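Side-chain contacts in ParM protein (Staphylococcus aureus, PDB 3JS6), which assembles into dynamic actin-like filaments that probably drive the segregation of plasmid DNA to daughter cells: residues M278-F281 with E282-V285; F262-E265 with F266-Q270; S122-G126 with T127-A131; R206-E209 with E210-V213; T83-R86 with Y87-S91. All blocks are in the same frame, centred on the assembly; numbering follows the deposited sequence.

Contact 1: residues M278-F281 with E282-V285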
loop_
_atom_site.group_PDB
_atom_site.type_symbol
_atom_site.label_atom_id
_atom_site.label_comp_id
_atom_site.label_asym_id
_atom_site.label_seq_id
_atom_site.Cartn_x
_atom_site.Cartn_y
_atom_site.Cartn_z
HETATM N N MSE A 278 -11.475 13.289 -16.322
HETATM C CA MSE A 278 -12.344 12.618 -17.277
HETATM C C MSE A 278 -12.048 13.016 -18.712
HETATM O O MSE A 278 -12.226 12.213 -19.625
HETATM C CB MSE A 278 -13.811 12.860 -16.929
HETATM C CG MSE A 278 -14.295 12.020 -15.726
HETATM SE SE MSE A 278 -13.122 10.511 -15.249
HETATM C CE MSE A 278 -12.362 11.247 -13.642
ATOM N N SER A 279 -11.592 14.251 -18.924
ATOM C CA SER A 279 -11.255 14.668 -20.280
ATOM C C SER A 279 -10.076 13.818 -20.757
ATOM O O SER A 279 -10.054 13.348 -21.889
ATOM C CB SER A 279 -10.869 16.148 -20.325
ATOM O OG SER A 279 -11.969 16.957 -19.952
ATOM N N ASN A 280 -9.092 13.615 -19.888
ATOM C CA ASN A 280 -7.939 12.801 -20.279
ATOM C C ASN A 280 -8.359 11.367 -20.562
ATOM O O ASN A 280 -7.846 10.724 -21.482
ATOM C CB ASN A 280 -6.866 12.839 -19.197
ATOM C CG ASN A 280 -6.156 14.172 -19.149
ATOM O OD1 ASN A 280 -6.300 14.986 -20.052
ATOM N ND2 ASN A 280 -5.377 14.393 -18.113
ATOM N N PHE A 281 -9.315 10.884 -19.780
ATOM C CA PHE A 281 -9.833 9.538 -19.941
ATOM C C PHE A 281 -10.408 9.379 -21.337
ATOM O O PHE A 281 -10.102 8.430 -22.062
ATOM C CB PHE A 281 -10.949 9.291 -18.935
ATOM C CG PHE A 281 -10.719 8.110 -18.066
ATOM C CD1 PHE A 281 -10.066 8.246 -16.850
ATOM C CD2 PHE A 281 -11.115 6.845 -18.484
ATOM C CE1 PHE A 281 -9.809 7.122 -16.057
ATOM C CE2 PHE A 281 -10.866 5.727 -17.708
ATOM C CZ PHE A 281 -10.213 5.860 -16.496
ATOM N N GLU A 282 -11.253 10.320 -21.723
ATOM C CA GLU A 282 -11.862 10.227 -23.030
ATOM C C GLU A 282 -10.841 10.295 -24.158
ATOM O O GLU A 282 -11.024 9.667 -25.190
ATOM C CB GLU A 282 -12.919 11.313 -23.196
ATOM C CG GLU A 282 -13.971 10.950 -24.221
ATOM C CD GLU A 282 -15.304 11.595 -23.926
ATOM O OE1 GLU A 282 -15.386 12.840 -24.011
ATOM O OE2 GLU A 282 -16.262 10.852 -23.600
ATOM N N ILE A 283 -9.765 11.052 -23.958
ATOM C CA ILE A 283 -8.728 11.193 -24.979
ATOM C C ILE A 283 -7.917 9.918 -25.120
ATOM O O ILE A 283 -7.727 9.413 -26.225
ATOM C CB ILE A 283 -7.728 12.334 -24.631
ATOM C CG1 ILE A 283 -8.422 13.694 -24.727
ATOM C CG2 ILE A 283 -6.533 12.303 -25.586
ATOM C CD1 ILE A 283 -7.592 14.817 -24.200
ATOM N N THR A 284 -7.439 9.412 -23.985
ATOM C CA THR A 284 -6.588 8.232 -23.944
ATOM C C THR A 284 -7.248 6.856 -23.863
ATOM O O THR A 284 -6.879 5.960 -24.616
ATOM C CB THR A 284 -5.601 8.342 -22.768
ATOM O OG1 THR A 284 -4.880 9.575 -22.873
ATOM C CG2 THR A 284 -4.608 7.181 -22.782
ATOM N N VAL A 285 -8.196 6.684 -22.944
ATOM C CA VAL A 285 -8.842 5.387 -22.770
ATOM C C VAL A 285 -9.958 5.168 -23.776
ATOM O O VAL A 285 -10.085 4.083 -24.337
ATOM C CB VAL A 285 -9.393 5.218 -21.341
ATOM C CG1 VAL A 285 -9.752 3.761 -21.106
ATOM C CG2 VAL A 285 -8.367 5.693 -20.311
#
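Met278 O takes the N-H of Glu282 at 3.0 Å, opening four i to i+4 backbone bonds in the C-terminal part of helix 263-284. Ser279 O holds Ile283 N. Asn280 O receives Thr284 N at 2.9 Å in a nearly straight bond, 172° at the hydrogen, and Phe281 O receives Val285 N at 2.7 Å. A chi1 of -54° sets the hydroxyl of Thr284 beside its own backbone N, where OG1 adds a weak bond of 3.5 Å to Asn280 O. Phe281 and Val285 carry the side-chain contact. They run side by side in the same direction, and Val285 CG2 lies over one face of the Phe281 ring, 3.9 Å from its centroid and 30° off the normal, a CH-pi contact. Both side chains rest on Ser187 and Ile291. Here the i, i+4 pair lies on the face of helix 263-284 that packs on the mixed sheet, through strand 185-191, in an actin-like fold.

Contact 2: residues F262-E265 with F266-Q270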
loop_
_atom_site.group_PDB
_atom_site.type_symbol
_atom_site.label_atom_id
_atom_site.label_comp_id
_atom_site.label_asym_id
_atom_site.label_seq_id
_atom_site.Cartn_x
_atom_site.Cartn_y
_atom_site.Cartn_z
ATOM N N PHE A 262 -15.327 27.113 3.440
ATOM C CA PHE A 262 -14.700 27.189 2.122
ATOM C C PHE A 262 -15.404 26.305 1.101
ATOM O O PHE A 262 -14.824 25.950 0.069
ATOM C CB PHE A 262 -13.227 26.781 2.208
ATOM C CG PHE A 262 -13.002 25.437 2.845
ATOM C CD1 PHE A 262 -12.921 25.312 4.225
ATOM C CD2 PHE A 262 -12.871 24.297 2.060
ATOM C CE1 PHE A 262 -12.709 24.068 4.821
ATOM C CE2 PHE A 262 -12.659 23.051 2.644
ATOM C CZ PHE A 262 -12.578 22.935 4.026
ATOM N N LYS A 263 -16.658 25.966 1.386
ATOM C CA LYS A 263 -17.451 25.114 0.511
ATOM C C LYS A 263 -17.391 25.491 -0.969
ATOM O O LYS A 263 -17.291 24.616 -1.837
ATOM C CB LYS A 263 -18.912 25.113 0.972
ATOM C CG LYS A 263 -19.811 24.196 0.155
ATOM C CD LYS A 263 -20.733 24.974 -0.779
ATOM C CE LYS A 263 -21.768 25.783 0.004
ATOM N NZ LYS A 263 -22.795 26.397 -0.889
ATOM N N ASP A 264 -17.452 26.789 -1.246
ATOM C CA ASP A 264 -17.437 27.309 -2.613
ATOM C C ASP A 264 -16.127 27.000 -3.333
ATOM O O ASP A 264 -16.114 26.576 -4.497
ATOM C CB ASP A 264 -17.651 28.826 -2.578
ATOM C CG ASP A 264 -18.172 29.373 -3.886
ATOM O OD1 ASP A 264 -17.731 28.896 -4.957
ATOM O OD2 ASP A 264 -19.018 30.293 -3.840
ATOM N N GLU A 265 -15.025 27.229 -2.630
ATOM C CA GLU A 265 -13.704 26.990 -3.175
ATOM C C GLU A 265 -13.570 25.513 -3.509
ATOM O O GLU A 265 -13.265 25.149 -4.649
ATOM C CB GLU A 265 -12.627 27.397 -2.165
ATOM C CG GLU A 265 -12.381 28.910 -2.060
ATOM C CD GLU A 265 -13.409 29.637 -1.203
ATOM O OE1 GLU A 265 -14.613 29.631 -1.550
ATOM O OE2 GLU A 265 -13.007 30.221 -0.173
ATOM N N PHE A 266 -13.815 24.673 -2.507
ATOM C CA PHE A 266 -13.729 23.232 -2.673
ATOM C C PHE A 266 -14.355 22.795 -3.986
ATOM O O PHE A 266 -13.660 22.312 -4.875
ATOM C CB PHE A 266 -14.425 22.519 -1.517
ATOM C CG PHE A 266 -14.309 21.030 -1.579
ATOM C CD1 PHE A 266 -13.256 20.376 -0.950
ATOM C CD2 PHE A 266 -15.239 20.280 -2.297
ATOM C CE1 PHE A 266 -13.131 18.998 -1.036
ATOM C CE2 PHE A 266 -15.121 18.903 -2.392
ATOM C CZ PHE A 266 -14.065 18.260 -1.759
ATOM N N TYR A 267 -15.664 22.982 -4.116
ATOM C CA TYR A 267 -16.373 22.577 -5.322
ATOM C C TYR A 267 -15.767 23.127 -6.600
ATOM O O TYR A 267 -15.886 22.511 -7.659
ATOM C CB TYR A 267 -17.848 22.977 -5.251
ATOM C CG TYR A 267 -18.652 22.242 -4.195
ATOM C CD1 TYR A 267 -20.047 22.195 -4.263
ATOM C CD2 TYR A 267 -18.027 21.619 -3.120
ATOM C CE1 TYR A 267 -20.795 21.543 -3.282
ATOM C CE2 TYR A 267 -18.761 20.967 -2.134
ATOM C CZ TYR A 267 -20.141 20.934 -2.219
ATOM O OH TYR A 267 -20.862 20.311 -1.225
ATOM N N LYS A 268 -15.116 24.281 -6.509
ATOM C CA LYS A 268 -14.506 24.888 -7.690
ATOM C C LYS A 268 -13.217 24.179 -8.079
ATOM O O LYS A 268 -13.009 23.840 -9.245
ATOM C CB LYS A 268 -14.246 26.377 -7.441
ATOM C CG LYS A 268 -15.247 27.328 -8.125
ATOM C CD LYS A 268 -16.676 26.771 -8.210
ATOM C CE LYS A 268 -16.877 25.905 -9.466
ATOM N NZ LYS A 268 -18.274 25.388 -9.618
ATOM N N GLU A 269 -12.352 23.955 -7.101
ATOM C CA GLU A 269 -11.104 23.265 -7.361
ATOM C C GLU A 269 -11.416 21.845 -7.843
ATOM O O GLU A 269 -10.899 21.397 -8.865
ATOM C CB GLU A 269 -10.268 23.208 -6.085
ATOM C CG GLU A 269 -8.871 23.808 -6.210
ATOM C CD GLU A 269 -8.881 25.318 -6.435
ATOM O OE1 GLU A 269 -9.300 25.768 -7.524
ATOM O OE2 GLU A 269 -8.472 26.059 -5.514
ATOM N N GLN A 270 -12.276 21.141 -7.111
ATOM C CA GLN A 270 -12.630 19.772 -7.471
ATOM C C GLN A 270 -13.344 19.706 -8.824
ATOM O O GLN A 270 -13.224 18.730 -9.556
ATOM C CB GLN A 270 -13.514 19.142 -6.386
ATOM C CG GLN A 270 -15.004 19.410 -6.569
ATOM C CD GLN A 270 -15.843 18.137 -6.539
ATOM O OE1 GLN A 270 -16.907 18.071 -7.165
ATOM N NE2 GLN A 270 -15.373 17.129 -5.808
#
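Phe266 and Glu265 meet the other segment mainly through backbone and CB atoms, while Lys263 adds a true side-chain contact in this first turn of helix 263-284. Phe266 N bonds to Phe262 O at 3.0 Å, nearly straight at 171°. Its CB lies 3.6 Å from Lys263 O, whereas the ring, with CG anti to the backbone N (chi1 -177°), turns to meet Phe221 edge to face. Glu265 works through its carbonyl: O accepts Glu269 N at 2.9 Å and, more weakly, Lys268 N, which also bonds to Asp264 O. Lys263 O takes the N-H of Tyr267, and the same oxygen lies 3.3 Å from CD2 of the Tyr267 ring. Over one face of that ring sits Lys263 CG, 4.3 Å from the centroid and 21° off the normal, displaced toward the rim: a CH-pi contact made by the aliphatic part of the lysine. In the next i, i+4 pair along, Asp264 and Lys268, the charged ends OD1 and NZ stand 5.9 Å apart, and Lys268 CD is what comes nearest the carboxylate, 4.0 Å from Asp264 OD1. The turn is therefore held by backbone bonds and by methylene groups laid on an aromatic face or beside a carboxylate. Any attraction between Asp264 and Lys268 is probably weak and long-range; Lys268 NZ has another weak, long ion pair, with Asp271.

Contact 3: residues S122-G126 with T127-A131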
loop_
_atom_site.group_PDB
_atom_site.type_symbol
_atom_site.label_atom_id
_atom_site.label_comp_id
_atom_site.label_asym_id
_atom_site.label_seq_id
_atom_site.Cartn_x
_atom_site.Cartn_y
_atom_site.Cartn_z
ATOM N N SER A 122 4.238 -1.150 -11.611
ATOM C CA SER A 122 4.034 -1.862 -12.866
ATOM C C SER A 122 5.269 -1.822 -13.749
ATOM O O SER A 122 5.576 -2.791 -14.440
ATOM C CB SER A 122 2.842 -1.262 -13.626
ATOM O OG SER A 122 1.656 -1.296 -12.845
ATOM N N ASN A 123 5.993 -0.711 -13.722
ATOM C CA ASN A 123 7.171 -0.589 -14.571
ATOM C C ASN A 123 8.389 -1.419 -14.167
ATOM O O ASN A 123 9.342 -1.498 -14.921
ATOM C CB ASN A 123 7.570 0.891 -14.722
ATOM C CG ASN A 123 8.064 1.507 -13.428
ATOM O OD1 ASN A 123 8.410 2.686 -13.391
ATOM N ND2 ASN A 123 8.106 0.720 -12.366
ATOM N N GLU A 124 8.381 -2.036 -12.989
ATOM C CA GLU A 124 9.534 -2.851 -12.603
ATOM C C GLU A 124 9.176 -4.325 -12.515
ATOM O O GLU A 124 10.044 -5.183 -12.335
ATOM C CB GLU A 124 10.121 -2.378 -11.267
ATOM C CG GLU A 124 9.252 -1.417 -10.489
ATOM C CD GLU A 124 9.933 -0.908 -9.223
ATOM O OE1 GLU A 124 10.276 -1.739 -8.354
ATOM O OE2 GLU A 124 10.126 0.321 -9.097
ATOM N N ILE A 125 7.890 -4.600 -12.695
ATOM C CA ILE A 125 7.318 -5.940 -12.605
ATOM C C ILE A 125 7.718 -6.929 -13.702
ATOM O O ILE A 125 6.875 -7.417 -14.447
ATOM C CB ILE A 125 5.764 -5.839 -12.543
ATOM C CG1 ILE A 125 5.159 -7.174 -12.120
ATOM C CG2 ILE A 125 5.211 -5.407 -13.892
ATOM C CD1 ILE A 125 5.512 -7.569 -10.716
ATOM N N GLY A 126 9.006 -7.246 -13.772
ATOM C CA GLY A 126 9.494 -8.185 -14.764
ATOM C C GLY A 126 10.980 -7.983 -14.965
ATOM O O GLY A 126 11.660 -8.799 -15.582
ATOM N N THR A 127 11.485 -6.877 -14.431
ATOM C CA THR A 127 12.886 -6.532 -14.547
ATOM C C THR A 127 13.720 -7.260 -13.507
ATOM O O THR A 127 13.254 -8.204 -12.862
ATOM C CB THR A 127 13.096 -5.027 -14.338
ATOM O OG1 THR A 127 13.009 -4.728 -12.942
ATOM C CG2 THR A 127 12.032 -4.231 -15.086
ATOM N N ASP A 128 14.960 -6.801 -13.352
ATOM C CA ASP A 128 15.889 -7.369 -12.387
ATOM C C ASP A 128 15.473 -6.952 -10.976
ATOM O O ASP A 128 15.940 -7.517 -9.989
ATOM C CB ASP A 128 17.309 -6.877 -12.666
ATOM C CG ASP A 128 17.436 -5.371 -12.544
ATOM O OD1 ASP A 128 16.712 -4.649 -13.271
ATOM O OD2 ASP A 128 18.259 -4.910 -11.722
ATOM N N LYS A 129 14.617 -5.939 -10.894
ATOM C CA LYS A 129 14.120 -5.458 -9.609
ATOM C C LYS A 129 13.255 -6.547 -8.985
ATOM O O LYS A 129 13.364 -6.829 -7.800
ATOM C CB LYS A 129 13.305 -4.179 -9.801
ATOM C CG LYS A 129 14.097 -2.876 -9.652
ATOM C CD LYS A 129 15.515 -2.994 -10.161
ATOM C CE LYS A 129 16.283 -1.687 -9.966
ATOM N NZ LYS A 129 15.698 -0.579 -10.767
ATOM N N GLN A 130 12.402 -7.161 -9.792
ATOM C CA GLN A 130 11.548 -8.224 -9.297
ATOM C C GLN A 130 12.395 -9.364 -8.737
ATOM O O GLN A 130 12.047 -9.950 -7.708
ATOM C CB GLN A 130 10.613 -8.749 -10.395
ATOM C CG GLN A 130 9.677 -9.845 -9.886
ATOM C CD GLN A 130 8.594 -10.247 -10.879
ATOM O OE1 GLN A 130 7.716 -11.057 -10.562
ATOM N NE2 GLN A 130 8.648 -9.691 -12.077
ATOM N N ALA A 131 13.512 -9.675 -9.389
ATOM C CA ALA A 131 14.388 -10.742 -8.901
ATOM C C ALA A 131 14.976 -10.397 -7.535
ATOM O O ALA A 131 15.014 -11.235 -6.641
ATOM C CB ALA A 131 15.515 -10.998 -9.889
#
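Glu124 O is gripped by three donors from the turn that leads into helix 128-137. Gly126 N reaches it at 2.7 Å, closing an inverse gamma turn centred on Ile125, and Thr127 contributes both its backbone N and its hydroxyl OG1, each 3.1 Å from Glu124 O. The amide N comes from above the carbonyl plane, whereas the hydroxyl is tilted only slightly from it. OG1 of Thr127 works a second time as an acceptor: Lys129 N donates to it at 2.9 Å, making Thr127 the N-cap of the helix. A chi1 of 77° wedges OG1 between the backbone N and the carbonyl carbon, from where it serves both bonds. Gly126 turns the chain at a phi of 159°, a region that suits a residue without CB. Packing surrounds these bonds. CB of Glu124 lies against CB of Lys129 at 3.9 Å, their chains crossing at a slant. The carboxylate of Glu124 goes on to Tyr87 OH. Further along, Ile125 CD1 lies 4.1 Å from CD of Gln130, whose extended chain brings it back to the turn. The whole piece links the end of strand 111-120 to helix 128-137: Ile125 and Gln130 both touch Met120 of that strand, and Ile125 also reaches Ile159 on the parallel strand 148-161.

Contact 4: residues R206-E209 with E210-V213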
loop_
_atom_site.group_PDB
_atom_site.type_symbol
_atom_site.label_atom_id
_atom_site.label_comp_id
_atom_site.label_asym_id
_atom_site.label_seq_id
_atom_site.Cartn_x
_atom_site.Cartn_y
_atom_site.Cartn_z
ATOM N N ARG A 206 -2.635 -5.344 -18.461
ATOM C CA ARG A 206 -2.506 -3.895 -18.449
ATOM C C ARG A 206 -2.226 -3.350 -19.836
ATOM O O ARG A 206 -1.417 -3.906 -20.580
ATOM C CB ARG A 206 -1.393 -3.481 -17.492
ATOM C CG ARG A 206 -1.118 -1.986 -17.422
ATOM C CD ARG A 206 -0.205 -1.741 -16.227
ATOM N NE ARG A 206 0.065 -0.331 -16.004
ATOM C CZ ARG A 206 0.939 0.377 -16.702
ATOM N NH1 ARG A 206 1.633 -0.204 -17.671
ATOM N NH2 ARG A 206 1.113 1.665 -16.434
ATOM N N VAL A 207 -2.911 -2.263 -20.180
ATOM C CA VAL A 207 -2.743 -1.593 -21.472
ATOM C C VAL A 207 -1.947 -0.301 -21.259
ATOM O O VAL A 207 -2.507 0.739 -20.868
ATOM C CB VAL A 207 -4.100 -1.215 -22.094
ATOM C CG1 VAL A 207 -3.879 -0.682 -23.488
ATOM C CG2 VAL A 207 -5.032 -2.433 -22.138
ATOM N N GLU A 208 -0.642 -0.350 -21.514
ATOM C CA GLU A 208 0.165 0.841 -21.312
ATOM C C GLU A 208 -0.273 2.009 -22.170
ATOM O O GLU A 208 -0.206 3.156 -21.726
ATOM C CB GLU A 208 1.649 0.576 -21.552
ATOM C CG GLU A 208 2.473 1.865 -21.442
ATOM C CD GLU A 208 2.414 2.546 -20.074
ATOM O OE1 GLU A 208 1.315 2.962 -19.655
ATOM O OE2 GLU A 208 3.471 2.691 -19.414
ATOM N N GLU A 209 -0.729 1.735 -23.384
ATOM C CA GLU A 209 -1.172 2.812 -24.269
ATOM C C GLU A 209 -2.388 3.563 -23.713
ATOM O O GLU A 209 -2.689 4.671 -24.153
ATOM C CB GLU A 209 -1.533 2.260 -25.650
ATOM C CG GLU A 209 -0.509 1.306 -26.232
ATOM C CD GLU A 209 -0.990 0.662 -27.523
ATOM O OE1 GLU A 209 -1.250 1.396 -28.509
ATOM O OE2 GLU A 209 -1.108 -0.584 -27.549
ATOM N N GLU A 210 -3.097 2.960 -22.762
ATOM C CA GLU A 210 -4.275 3.619 -22.191
ATOM C C GLU A 210 -4.135 3.917 -20.702
ATOM O O GLU A 210 -5.124 4.075 -19.993
ATOM C CB GLU A 210 -5.521 2.772 -22.429
ATOM C CG GLU A 210 -5.758 2.407 -23.899
ATOM C CD GLU A 210 -6.994 1.541 -24.090
ATOM O OE1 GLU A 210 -7.144 0.536 -23.363
ATOM O OE2 GLU A 210 -7.810 1.862 -24.972
ATOM N N SER A 211 -2.894 3.985 -20.234
ATOM C CA SER A 211 -2.606 4.283 -18.832
ATOM C C SER A 211 -1.834 5.595 -18.823
ATOM O O SER A 211 -1.151 5.921 -19.798
ATOM C CB SER A 211 -1.758 3.160 -18.234
ATOM O OG SER A 211 -2.444 1.925 -18.398
ATOM N N PHE A 212 -1.960 6.367 -17.753
ATOM C CA PHE A 212 -1.239 7.631 -17.682
ATOM C C PHE A 212 -1.162 8.161 -16.268
ATOM O O PHE A 212 -1.789 7.617 -15.347
ATOM C CB PHE A 212 -1.888 8.690 -18.594
ATOM C CG PHE A 212 -3.331 8.968 -18.286
ATOM C CD1 PHE A 212 -4.332 8.117 -18.763
ATOM C CD2 PHE A 212 -3.696 10.075 -17.525
ATOM C CE1 PHE A 212 -5.682 8.368 -18.488
ATOM C CE2 PHE A 212 -5.037 10.339 -17.241
ATOM C CZ PHE A 212 -6.040 9.480 -17.726
ATOM N N VAL A 213 -0.384 9.230 -16.104
ATOM C CA VAL A 213 -0.219 9.867 -14.806
ATOM C C VAL A 213 -0.358 11.387 -14.900
ATOM O O VAL A 213 0.169 12.001 -15.815
ATOM C CB VAL A 213 1.153 9.561 -14.208
ATOM C CG1 VAL A 213 1.275 10.223 -12.836
ATOM C CG2 VAL A 213 1.348 8.050 -14.094
#
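Val207 O is held from opposite faces of its carbonyl plane by Glu210 N at 3.0 Å and by the hydroxyl of Ser211, whose OG lies 2.7 Å from it. Neither donor sits on an in-plane lone pair. A chi1 of -56° keeps Ser211 OG beside its own backbone N, and besides donating to Val207 the oxygen accepts from Thr200 N, so the hydroxyl is used in both directions. Glu208 O takes the next N-H, Ser211 N, at 3.2 Å, and the two overlapping i to i+3 bonds curl the chain where strand 205-214 is interrupted. Ser211 CB is 3.7 Å from NH2 of Arg206, over one face of the guanidinium, and 3.4 Å from Glu208 OE1. Arg206 itself has two acidic partners: its NE pairs with Asp199, and NH2 is bridged to Glu208 OE1 at 3.5 Å. Glu210 lays its chain across Val207, with CG 3.6 Å from Val207 CG1, while OE2 goes to Lys185 in a salt bridge. Its backbone O is taken by Thr200 OG1. Thr200 on the hairpin partner strand 196-202 thus satisfies both the serine hydroxyl and the Glu210 carbonyl. Val207 O and Ser211 OG are each used twice, and Glu208 and Glu210 are each paired with a different cation, Arg206 and Lys185, which probably offsets part of the negative charge of residues 208-210.

Contact 5: residues T83-R86 with Y87-S91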
loop_
_atom_site.group_PDB
_atom_site.type_symbol
_atom_site.label_atom_id
_atom_site.label_comp_id
_atom_site.label_asym_id
_atom_site.label_seq_id
_atom_site.Cartn_x
_atom_site.Cartn_y
_atom_site.Cartn_z
ATOM N N THR A 83 13.426 4.897 -3.810
ATOM C CA THR A 83 13.840 4.926 -5.210
ATOM C C THR A 83 13.640 3.553 -5.824
ATOM O O THR A 83 13.419 2.574 -5.112
ATOM C CB THR A 83 15.331 5.313 -5.370
ATOM O OG1 THR A 83 16.120 4.632 -4.384
ATOM C CG2 THR A 83 15.507 6.819 -5.225
ATOM N N ASN A 84 13.724 3.497 -7.148
ATOM C CA ASN A 84 13.558 2.257 -7.907
ATOM C C ASN A 84 14.617 1.230 -7.510
ATOM O O ASN A 84 14.529 0.061 -7.875
ATOM C CB ASN A 84 13.709 2.551 -9.398
ATOM C CG ASN A 84 15.109 3.022 -9.747
ATOM O OD1 ASN A 84 15.589 4.027 -9.212
ATOM N ND2 ASN A 84 15.779 2.294 -10.634
ATOM N N ASP A 85 15.639 1.689 -6.799
ATOM C CA ASP A 85 16.708 0.816 -6.351
ATOM C C ASP A 85 16.622 0.612 -4.837
ATOM O O ASP A 85 17.585 0.195 -4.196
ATOM C CB ASP A 85 18.057 1.425 -6.724
ATOM C CG ASP A 85 18.163 2.873 -6.315
ATOM O OD1 ASP A 85 18.191 3.148 -5.100
ATOM O OD2 ASP A 85 18.201 3.744 -7.211
ATOM N N ARG A 86 15.456 0.899 -4.273
ATOM C CA ARG A 86 15.252 0.739 -2.833
ATOM C C ARG A 86 15.546 -0.693 -2.400
ATOM O O ARG A 86 15.900 -0.942 -1.243
ATOM C CB ARG A 86 13.802 1.082 -2.471
ATOM C CG ARG A 86 12.787 0.185 -3.167
ATOM C CD ARG A 86 11.350 0.575 -2.850
ATOM N NE ARG A 86 10.402 -0.312 -3.525
ATOM C CZ ARG A 86 9.105 -0.412 -3.230
ATOM N NH1 ARG A 86 8.572 0.324 -2.257
ATOM N NH2 ARG A 86 8.339 -1.254 -3.918
ATOM N N TYR A 87 15.429 -1.627 -3.339
ATOM C CA TYR A 87 15.642 -3.054 -3.008
ATOM C C TYR A 87 17.053 -3.350 -2.499
ATOM O O TYR A 87 17.260 -4.333 -1.799
ATOM C CB TYR A 87 15.274 -3.978 -4.212
ATOM C CG TYR A 87 13.872 -3.637 -4.648
ATOM C CD1 TYR A 87 13.652 -2.864 -5.795
ATOM C CD2 TYR A 87 12.780 -4.065 -3.918
ATOM C CE1 TYR A 87 12.392 -2.511 -6.193
ATOM C CE2 TYR A 87 11.490 -3.680 -4.286
ATOM C CZ TYR A 87 11.311 -2.893 -5.422
ATOM O OH TYR A 87 10.043 -2.490 -5.786
ATOM N N ASP A 88 18.004 -2.487 -2.840
ATOM C CA ASP A 88 19.388 -2.688 -2.421
ATOM C C ASP A 88 19.783 -1.744 -1.293
ATOM O O ASP A 88 20.940 -1.726 -0.891
ATOM C CB ASP A 88 20.347 -2.470 -3.595
ATOM C CG ASP A 88 20.116 -3.447 -4.721
ATOM O OD1 ASP A 88 20.177 -4.677 -4.471
ATOM O OD2 ASP A 88 19.873 -2.981 -5.857
ATOM N N ILE A 89 18.836 -0.957 -0.782
ATOM C CA ILE A 89 19.163 -0.019 0.291
ATOM C C ILE A 89 18.781 -0.584 1.650
ATOM O O ILE A 89 17.671 -1.068 1.836
ATOM C CB ILE A 89 18.451 1.353 0.095
ATOM C CG1 ILE A 89 18.772 1.933 -1.289
ATOM C CG2 ILE A 89 18.893 2.330 1.178
ATOM C CD1 ILE A 89 20.233 2.127 -1.540
ATOM N N LYS A 90 19.714 -0.494 2.593
ATOM C CA LYS A 90 19.542 -0.976 3.969
ATOM C C LYS A 90 18.201 -0.587 4.576
ATOM O O LYS A 90 17.514 -1.417 5.160
ATOM C CB LYS A 90 20.672 -0.424 4.835
ATOM C CG LYS A 90 20.419 -0.461 6.316
ATOM C CD LYS A 90 20.889 -1.747 6.923
ATOM C CE LYS A 90 20.900 -1.615 8.432
ATOM N NZ LYS A 90 21.802 -0.539 8.858
ATOM N N SER A 91 17.863 0.689 4.448
ATOM C CA SER A 91 16.614 1.283 4.918
ATOM C C SER A 91 15.388 0.415 4.585
ATOM O O SER A 91 14.562 0.060 5.444
ATOM C CB SER A 91 16.436 2.641 4.212
ATOM O OG SER A 91 15.496 3.437 4.871
#
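Three groups converge on Tyr87 OH: Arg86 NH2 donates to it at 2.8 Å, lying with it in the guanidinium plane, Arg86 NE adds a weak bond at 3.2 Å, and Glu124 OE1 makes a further hydrogen bond. The two neighbouring side chains run the same way. A chi1 of 61° on Arg86, with the chain extended from CG to NE, lays CG squarely over the centre of the Tyr87 ring, 3.9 Å from the centroid, in a CH-pi contact. The guanidinium then stands steeply to the ring, the planes 77° apart, so that its edge meets the hydroxyl; Arg86 NH1 goes on to Phe11 O. The backbone beneath them makes a type I turn, closed by Arg86 N on Thr83 O at 2.8 Å, that runs on into a short 3-10 segment. Its i to i+3 bonds, Asp88 N to Asp85 O at 3.0 Å and Ile89 N to Arg86 O, lead to helix 90-104. Thr83 OG1 donates to Asp85 OD1 at 2.6 Å, from above the carboxylate plane. Flanked by Phe92, Phe133 and Pro121, the phenol mediates between a cation and an anion, and the arginine's positive charge would probably make its hydroxyl a better donor to the carboxylate of Glu124.

Along the chain the order is contact 5, contact 3, contact 4, contact 2, contact 1. Contacts 5 and 3 fall in the N-terminal actin-like part, their centres 13 Å apart, and meet where the approach to helix 90-104 touches the approach to helix 128-137. The other three fall in the MreB-like C-terminal part: contacts 2 and 1 share helix 263-284, centres 23 Å apart, and its C-terminal end packs on strand 205-214, so that contacts 1 and 4, centres 11 Å apart, touch. Contacts 3 and 4, centres 17 Å apart, touch where Ser122 packs on Arg206, one point at which the two parts meet. The centre of contact 2 is about 40 Å from those of contacts 3 and 5, consistent with a two-lobed actin-like protein.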